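Local coordinates for tumor necrosis factor-inducible gene 6 protein (Homo sapiens, PDB 2PF5) that regulates extracellular matrix organization and catalyses transfer of heavy chains from inter-alpha-inhibitor to hyaluronan, and is represented here by its Link module, which interacts with hyaluronan, at residues 2-16 with 44-56. Numbering follows the deposited sequence.
Sequences VYHREARSGKYKLTY and FHVCAAGWMAKGR
Trp51 NE1 donates to the backbone Leu14 O at 2.9 Å; the oxygen lies in the indole plane, but the bond is bent, with an N-H...O angle of 135°. A straighter bond (162°) runs from the backbone Ala49 N to Tyr12 OH, 3.0 Å away, so the phenol oxygen serves as acceptor. A water bridges Tyr16 OH and Lys54 N, lying 2.9 Å from the hydroxyl.

Packing builds outward from these anchors. Tyr16 CA sits 3.6 Å from the centroid of the five-membered ring of Trp51, almost straight above it, a CH-pi contact over the indole face. With CG anti to the backbone N (chi1 177°), the Tyr16 ring runs past the indole to Gly55, whose CA lies over the phenol face. The two aromatic systems are oblique, neither stacked nor edge-to-face, with Tyr16 CD1 3.4 Å from Trp51 CE3. Val46 CG1 similarly covers one face of the His4 imidazole, 3.9 Å from its centroid, while His4 NE2 is hydrogen-bonded to Asp89. At the far end Val2 CG1 meets Phe44 CE2 at 3.8 Å.

The chemistry thus joins strand 2-5, the loop after it and the start of helix 16-25 to segment 44-56 of the Link module through side chains set against backbone, Trp51 and Tyr12 being bonded to backbone atoms. Leu14 O at its edge and Tyr16 CA over its face would restrict rotation of the buried indole, whose NE1 is satisfied.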
loop_
_atom_site.group_PDB
_atom_site.type_symbol
_atom_site.label_atom_id
_atom_site.label_comp_id
_atom_site.label_asym_id
_atom_site.label_seq_id
_atom_site.Cartn_x
_atom_site.Cartn_y
_atom_site.Cartn_z
ATOM N N VAL A 2 3.286 8.528 4.595
ATOM C CA VAL A 2 2.732 7.292 4.059
ATOM C C VAL A 2 2.454 6.335 5.218
ATOM O O VAL A 2 3.217 6.294 6.198
ATOM C CB VAL A 2 3.741 6.670 3.058
ATOM C CG1 VAL A 2 3.244 5.255 2.561
ATOM C CG2 VAL A 2 3.974 7.639 1.880
ATOM N N TYR A 3 1.378 5.561 5.130
ATOM C CA TYR A 3 1.095 4.591 6.172
ATOM C C TYR A 3 0.331 3.390 5.642
ATOM O O TYR A 3 -0.234 3.447 4.553
ATOM C CB TYR A 3 0.341 5.239 7.354
ATOM C CG TYR A 3 -1.026 5.800 7.011
ATOM C CD1 TYR A 3 -2.170 4.998 7.092
ATOM C CD2 TYR A 3 -1.175 7.142 6.620
ATOM C CE1 TYR A 3 -3.424 5.516 6.783
ATOM C CE2 TYR A 3 -2.416 7.670 6.329
ATOM C CZ TYR A 3 -3.542 6.852 6.427
ATOM O OH TYR A 3 -4.796 7.357 6.143
ATOM N N HIS A 4 0.314 2.327 6.442
ATOM C CA HIS A 4 -0.309 1.052 6.051
ATOM C C HIS A 4 -1.670 0.937 6.727
ATOM O O HIS A 4 -1.807 1.260 7.925
ATOM C CB HIS A 4 0.606 -0.085 6.473
ATOM C CG HIS A 4 -0.023 -1.447 6.454
ATOM N ND1 HIS A 4 -0.404 -2.096 7.607
ATOM C CD2 HIS A 4 -0.276 -2.307 5.435
ATOM C CE1 HIS A 4 -0.904 -3.285 7.300
ATOM N NE2 HIS A 4 -0.829 -3.439 5.989
ATOM N N ARG A 5 -2.658 0.421 5.998
ATOM C CA ARG A 5 -3.984 0.196 6.586
ATOM C C ARG A 5 -4.536 -1.170 6.156
ATOM O O ARG A 5 -4.384 -1.576 4.998
ATOM C CB ARG A 5 -4.968 1.319 6.200
ATOM C CG ARG A 5 -4.806 2.676 6.919
ATOM C CD ARG A 5 -5.480 2.737 8.323
ATOM N NE ARG A 5 -5.281 4.016 9.021
ATOM C CZ ARG A 5 -4.190 4.392 9.697
ATOM N NH1 ARG A 5 -3.105 3.610 9.801
ATOM N NH2 ARG A 5 -4.171 5.587 10.258
ATOM N N GLU A 6 -5.151 -1.870 7.109
ATOM C CA GLU A 6 -5.911 -3.108 6.852
ATOM C C GLU A 6 -7.399 -2.782 6.842
ATOM O O GLU A 6 -7.834 -1.821 7.518
ATOM C CB GLU A 6 -5.747 -4.062 8.024
ATOM C CG GLU A 6 -4.411 -4.702 8.161
ATOM C CD GLU A 6 -4.434 -5.755 9.234
ATOM O OE1 GLU A 6 -5.357 -5.767 10.073
ATOM O OE2 GLU A 6 -3.526 -6.578 9.241
ATOM N N ALA A 7 -8.196 -3.599 6.135
ATOM C CA ALA A 7 -9.639 -3.652 6.419
ATOM C C ALA A 7 -9.921 -3.912 7.911
ATOM O O ALA A 7 -9.152 -4.594 8.597
ATOM C CB ALA A 7 -10.338 -4.736 5.597
ATOM N N ARG A 8 -11.071 -3.430 8.378
ATOM C CA ARG A 8 -11.561 -3.719 9.735
ATOM C C ARG A 8 -11.556 -5.239 9.971
ATOM O O ARG A 8 -11.233 -5.699 11.056
ATOM C CB ARG A 8 -12.995 -3.162 9.927
ATOM C CG ARG A 8 -13.533 -3.196 11.355
ATOM C CD ARG A 8 -15.106 -3.321 11.465
ATOM N NE ARG A 8 -15.544 -4.509 10.753
ATOM C CZ ARG A 8 -15.544 -5.736 11.252
ATOM N NH1 ARG A 8 -15.228 -5.971 12.522
ATOM N NH2 ARG A 8 -15.903 -6.739 10.470
ATOM N N SER A 9 -11.900 -6.011 8.930
ATOM C CA SER A 9 -12.078 -7.472 9.056
ATOM C C SER A 9 -10.743 -8.236 9.095
ATOM O O SER A 9 -10.727 -9.440 9.343
ATOM C CB SER A 9 -12.954 -8.006 7.919
ATOM O OG SER A 9 -12.417 -7.556 6.672
ATOM N N GLY A 10 -9.642 -7.533 8.851
ATOM C CA GLY A 10 -8.297 -8.084 9.027
ATOM C C GLY A 10 -7.410 -7.974 7.803
ATOM O O GLY A 10 -7.705 -7.220 6.883
ATOM N N LYS A 11 -6.334 -8.766 7.802
ATOM C CA LYS A 11 -5.264 -8.702 6.814
ATOM C C LYS A 11 -5.739 -9.218 5.442
ATOM O O LYS A 11 -6.447 -10.237 5.377
ATOM C CB LYS A 11 -4.074 -9.546 7.309
ATOM C CG LYS A 11 -2.857 -9.491 6.368
ATOM C CD LYS A 11 -1.680 -10.308 6.929
ATOM C CE LYS A 11 -0.395 -9.959 6.177
ATOM N NZ LYS A 11 0.768 -10.642 6.826
ATOM N N TYR A 12 -5.350 -8.502 4.395
ATOM C CA TYR A 12 -5.614 -8.839 2.980
ATOM C C TYR A 12 -7.110 -9.029 2.706
ATOM O O TYR A 12 -7.568 -10.117 2.315
ATOM C CB TYR A 12 -4.793 -10.070 2.519
ATOM C CG TYR A 12 -3.268 -9.915 2.556
ATOM C CD1 TYR A 12 -2.644 -8.657 2.664
ATOM C CD2 TYR A 12 -2.456 -11.026 2.435
ATOM C CE1 TYR A 12 -1.247 -8.547 2.698
ATOM C CE2 TYR A 12 -1.076 -10.929 2.457
ATOM C CZ TYR A 12 -0.473 -9.694 2.567
ATOM O OH TYR A 12 0.906 -9.654 2.582
ATOM N N LYS A 13 -7.875 -7.971 2.941
ATOM C CA LYS A 13 -9.310 -8.021 2.756
ATOM C C LYS A 13 -9.848 -6.798 1.984
ATOM O O LYS A 13 -11.059 -6.587 1.923
ATOM C CB LYS A 13 -9.985 -8.215 4.127
ATOM C CG LYS A 13 -10.170 -9.702 4.471
ATOM C CD LYS A 13 -10.072 -9.961 5.940
ATOM C CE LYS A 13 -10.139 -11.462 6.238
ATOM N NZ LYS A 13 -11.437 -12.107 5.853
ATOM N N LEU A 14 -8.958 -6.007 1.375
ATOM C CA LEU A 14 -9.390 -4.860 0.572
ATOM C C LEU A 14 -9.167 -5.084 -0.916
ATOM O O LEU A 14 -8.064 -5.411 -1.338
ATOM C CB LEU A 14 -8.671 -3.547 0.975
ATOM C CG LEU A 14 -8.855 -3.101 2.434
ATOM C CD1 LEU A 14 -7.744 -2.083 2.754
ATOM C CD2 LEU A 14 -10.195 -2.498 2.646
ATOM N N THR A 15 -10.220 -4.877 -1.717
ATOM C CA THR A 15 -10.059 -4.812 -3.172
ATOM C C THR A 15 -9.385 -3.485 -3.478
ATOM O O THR A 15 -9.266 -2.619 -2.583
ATOM C CB THR A 15 -11.408 -4.865 -3.915
ATOM O OG1 THR A 15 -12.170 -3.707 -3.550
ATOM C CG2 THR A 15 -12.209 -6.162 -3.560
ATOM N N TYR A 16 -8.964 -3.300 -4.729
ATOM C CA TYR A 16 -8.353 -2.047 -5.139
ATOM C C TYR A 16 -9.287 -0.866 -4.861
ATOM O O TYR A 16 -8.879 0.134 -4.287
ATOM C CB TYR A 16 -7.981 -2.063 -6.629
ATOM C CG TYR A 16 -7.401 -0.743 -7.106
ATOM C CD1 TYR A 16 -6.238 -0.229 -6.516
ATOM C CD2 TYR A 16 -8.008 -0.007 -8.134
ATOM C CE1 TYR A 16 -5.698 0.986 -6.920
ATOM C CE2 TYR A 16 -7.445 1.223 -8.576
ATOM C CZ TYR A 16 -6.302 1.708 -7.941
ATOM O OH TYR A 16 -5.692 2.882 -8.331
ATOM N N PHE A 44 10.437 3.438 6.766
ATOM C CA PHE A 44 9.107 2.833 6.715
ATOM C C PHE A 44 9.211 1.392 6.217
ATOM O O PHE A 44 9.598 1.157 5.073
ATOM C CB PHE A 44 8.198 3.618 5.777
ATOM C CG PHE A 44 6.757 3.154 5.768
ATOM C CD1 PHE A 44 5.991 3.138 6.936
ATOM C CD2 PHE A 44 6.156 2.799 4.570
ATOM C CE1 PHE A 44 4.629 2.715 6.891
ATOM C CE2 PHE A 44 4.807 2.403 4.515
ATOM C CZ PHE A 44 4.056 2.347 5.666
ATOM N N HIS A 45 8.867 0.449 7.092
ATOM C CA HIS A 45 9.004 -1.001 6.860
ATOM C C HIS A 45 7.679 -1.654 7.278
ATOM O O HIS A 45 7.269 -1.485 8.432
ATOM C CB HIS A 45 10.168 -1.510 7.744
ATOM C CG HIS A 45 10.456 -2.981 7.640
ATOM N ND1 HIS A 45 11.589 -3.475 7.030
ATOM C CD2 HIS A 45 9.780 -4.061 8.103
ATOM C CE1 HIS A 45 11.589 -4.793 7.104
ATOM N NE2 HIS A 45 10.498 -5.173 7.744
ATOM N N VAL A 46 7.023 -2.384 6.372
ATOM C CA VAL A 46 5.827 -3.162 6.729
ATOM C C VAL A 46 5.860 -4.455 5.900
ATOM O O VAL A 46 5.975 -4.395 4.686
ATOM C CB VAL A 46 4.494 -2.420 6.410
ATOM C CG1 VAL A 46 3.316 -3.236 6.922
ATOM C CG2 VAL A 46 4.449 -1.008 7.013
ATOM N N CYS A 47 5.775 -5.605 6.562
ATOM C CA CYS A 47 5.777 -6.866 5.818
ATOM C C CYS A 47 4.334 -7.276 5.476
ATOM O O CYS A 47 3.814 -8.245 6.010
ATOM C CB CYS A 47 6.543 -7.970 6.555
ATOM S SG CYS A 47 6.915 -9.376 5.437
ATOM N N ALA A 48 3.706 -6.502 4.598
ATOM C CA ALA A 48 2.315 -6.737 4.192
ATOM C C ALA A 48 2.055 -6.083 2.855
ATOM O O ALA A 48 2.153 -4.848 2.714
ATOM C CB ALA A 48 1.327 -6.201 5.263
ATOM N N ALA A 49 1.709 -6.901 1.861
ATOM C CA ALA A 49 1.453 -6.394 0.526
ATOM C C ALA A 49 0.198 -5.516 0.585
ATOM O O ALA A 49 -0.803 -5.894 1.220
ATOM C CB ALA A 49 1.251 -7.575 -0.450
ATOM N N GLY A 50 0.244 -4.376 -0.085
ATOM C CA GLY A 50 -0.894 -3.485 -0.167
ATOM C C GLY A 50 -1.055 -2.828 -1.518
ATOM O O GLY A 50 -0.076 -2.582 -2.211
ATOM N N TRP A 51 -2.304 -2.489 -1.852
ATOM C CA TRP A 51 -2.615 -1.626 -2.985
ATOM C C TRP A 51 -1.980 -0.228 -2.846
ATOM O O TRP A 51 -1.917 0.356 -1.750
ATOM C CB TRP A 51 -4.134 -1.450 -3.138
ATOM C CG TRP A 51 -4.883 -2.728 -3.482
ATOM C CD1 TRP A 51 -5.662 -3.484 -2.644
ATOM C CD2 TRP A 51 -4.931 -3.362 -4.772
ATOM N NE1 TRP A 51 -6.187 -4.568 -3.348
ATOM C CE2 TRP A 51 -5.748 -4.506 -4.649
ATOM C CE3 TRP A 51 -4.354 -3.068 -6.019
ATOM C CZ2 TRP A 51 -6.029 -5.363 -5.746
ATOM C CZ3 TRP A 51 -4.598 -3.939 -7.111
ATOM C CH2 TRP A 51 -5.444 -5.068 -6.958
ATOM N N MET A 52 -1.547 0.296 -3.984
ATOM C CA MET A 52 -1.042 1.660 -4.073
ATOM C C MET A 52 -1.508 2.269 -5.381
ATOM O O MET A 52 -2.271 1.642 -6.111
ATOM C CB MET A 52 0.493 1.689 -3.861
ATOM C CG MET A 52 1.304 1.173 -5.039
ATOM S SD MET A 52 3.095 0.967 -4.689
ATOM C CE MET A 52 3.019 -0.573 -3.892
ATOM N N ALA A 53 -1.072 3.491 -5.691
ATOM C CA ALA A 53 -1.570 4.189 -6.861
ATOM C C ALA A 53 -1.401 3.344 -8.141
ATOM O O ALA A 53 -0.448 2.571 -8.304
ATOM C CB ALA A 53 -0.894 5.526 -7.021
ATOM N N LYS A 54 -2.373 3.483 -9.029
ATOM C CA LYS A 54 -2.346 2.844 -10.342
ATOM C C LYS A 54 -2.690 1.353 -10.308
ATOM O O LYS A 54 -2.614 0.678 -11.309
ATOM C CB LYS A 54 -1.000 3.057 -11.032
ATOM C CG LYS A 54 -0.737 4.457 -11.511
ATOM C CD LYS A 54 0.533 4.521 -12.326
ATOM C CE LYS A 54 0.326 3.944 -13.732
ATOM N NZ LYS A 54 1.508 3.231 -14.343
ATOM N N GLY A 55 -3.054 0.859 -9.136
ATOM C CA GLY A 55 -3.308 -0.547 -8.927
ATOM C C GLY A 55 -2.096 -1.452 -8.784
ATOM O O GLY A 55 -2.202 -2.646 -8.930
ATOM N N ARG A 56 -0.940 -0.878 -8.493
ATOM C CA ARG A 56 0.202 -1.655 -8.048
ATOM C C ARG A 56 -0.003 -2.255 -6.659
ATOM O O ARG A 56 -0.690 -1.679 -5.851
ATOM C CB ARG A 56 1.458 -0.794 -8.057
ATOM C CG ARG A 56 2.745 -1.582 -8.058
ATOM C CD ARG A 56 3.986 -0.761 -8.332
ATOM N NE ARG A 56 3.977 -0.169 -9.651
ATOM C CZ ARG A 56 4.200 -0.844 -10.752
ATOM N NH1 ARG A 56 4.490 -2.123 -10.687
ATOM N NH2 ARG A 56 4.161 -0.236 -11.915
HETATM O O HOH W 1 -4.585 5.540 -8.686
#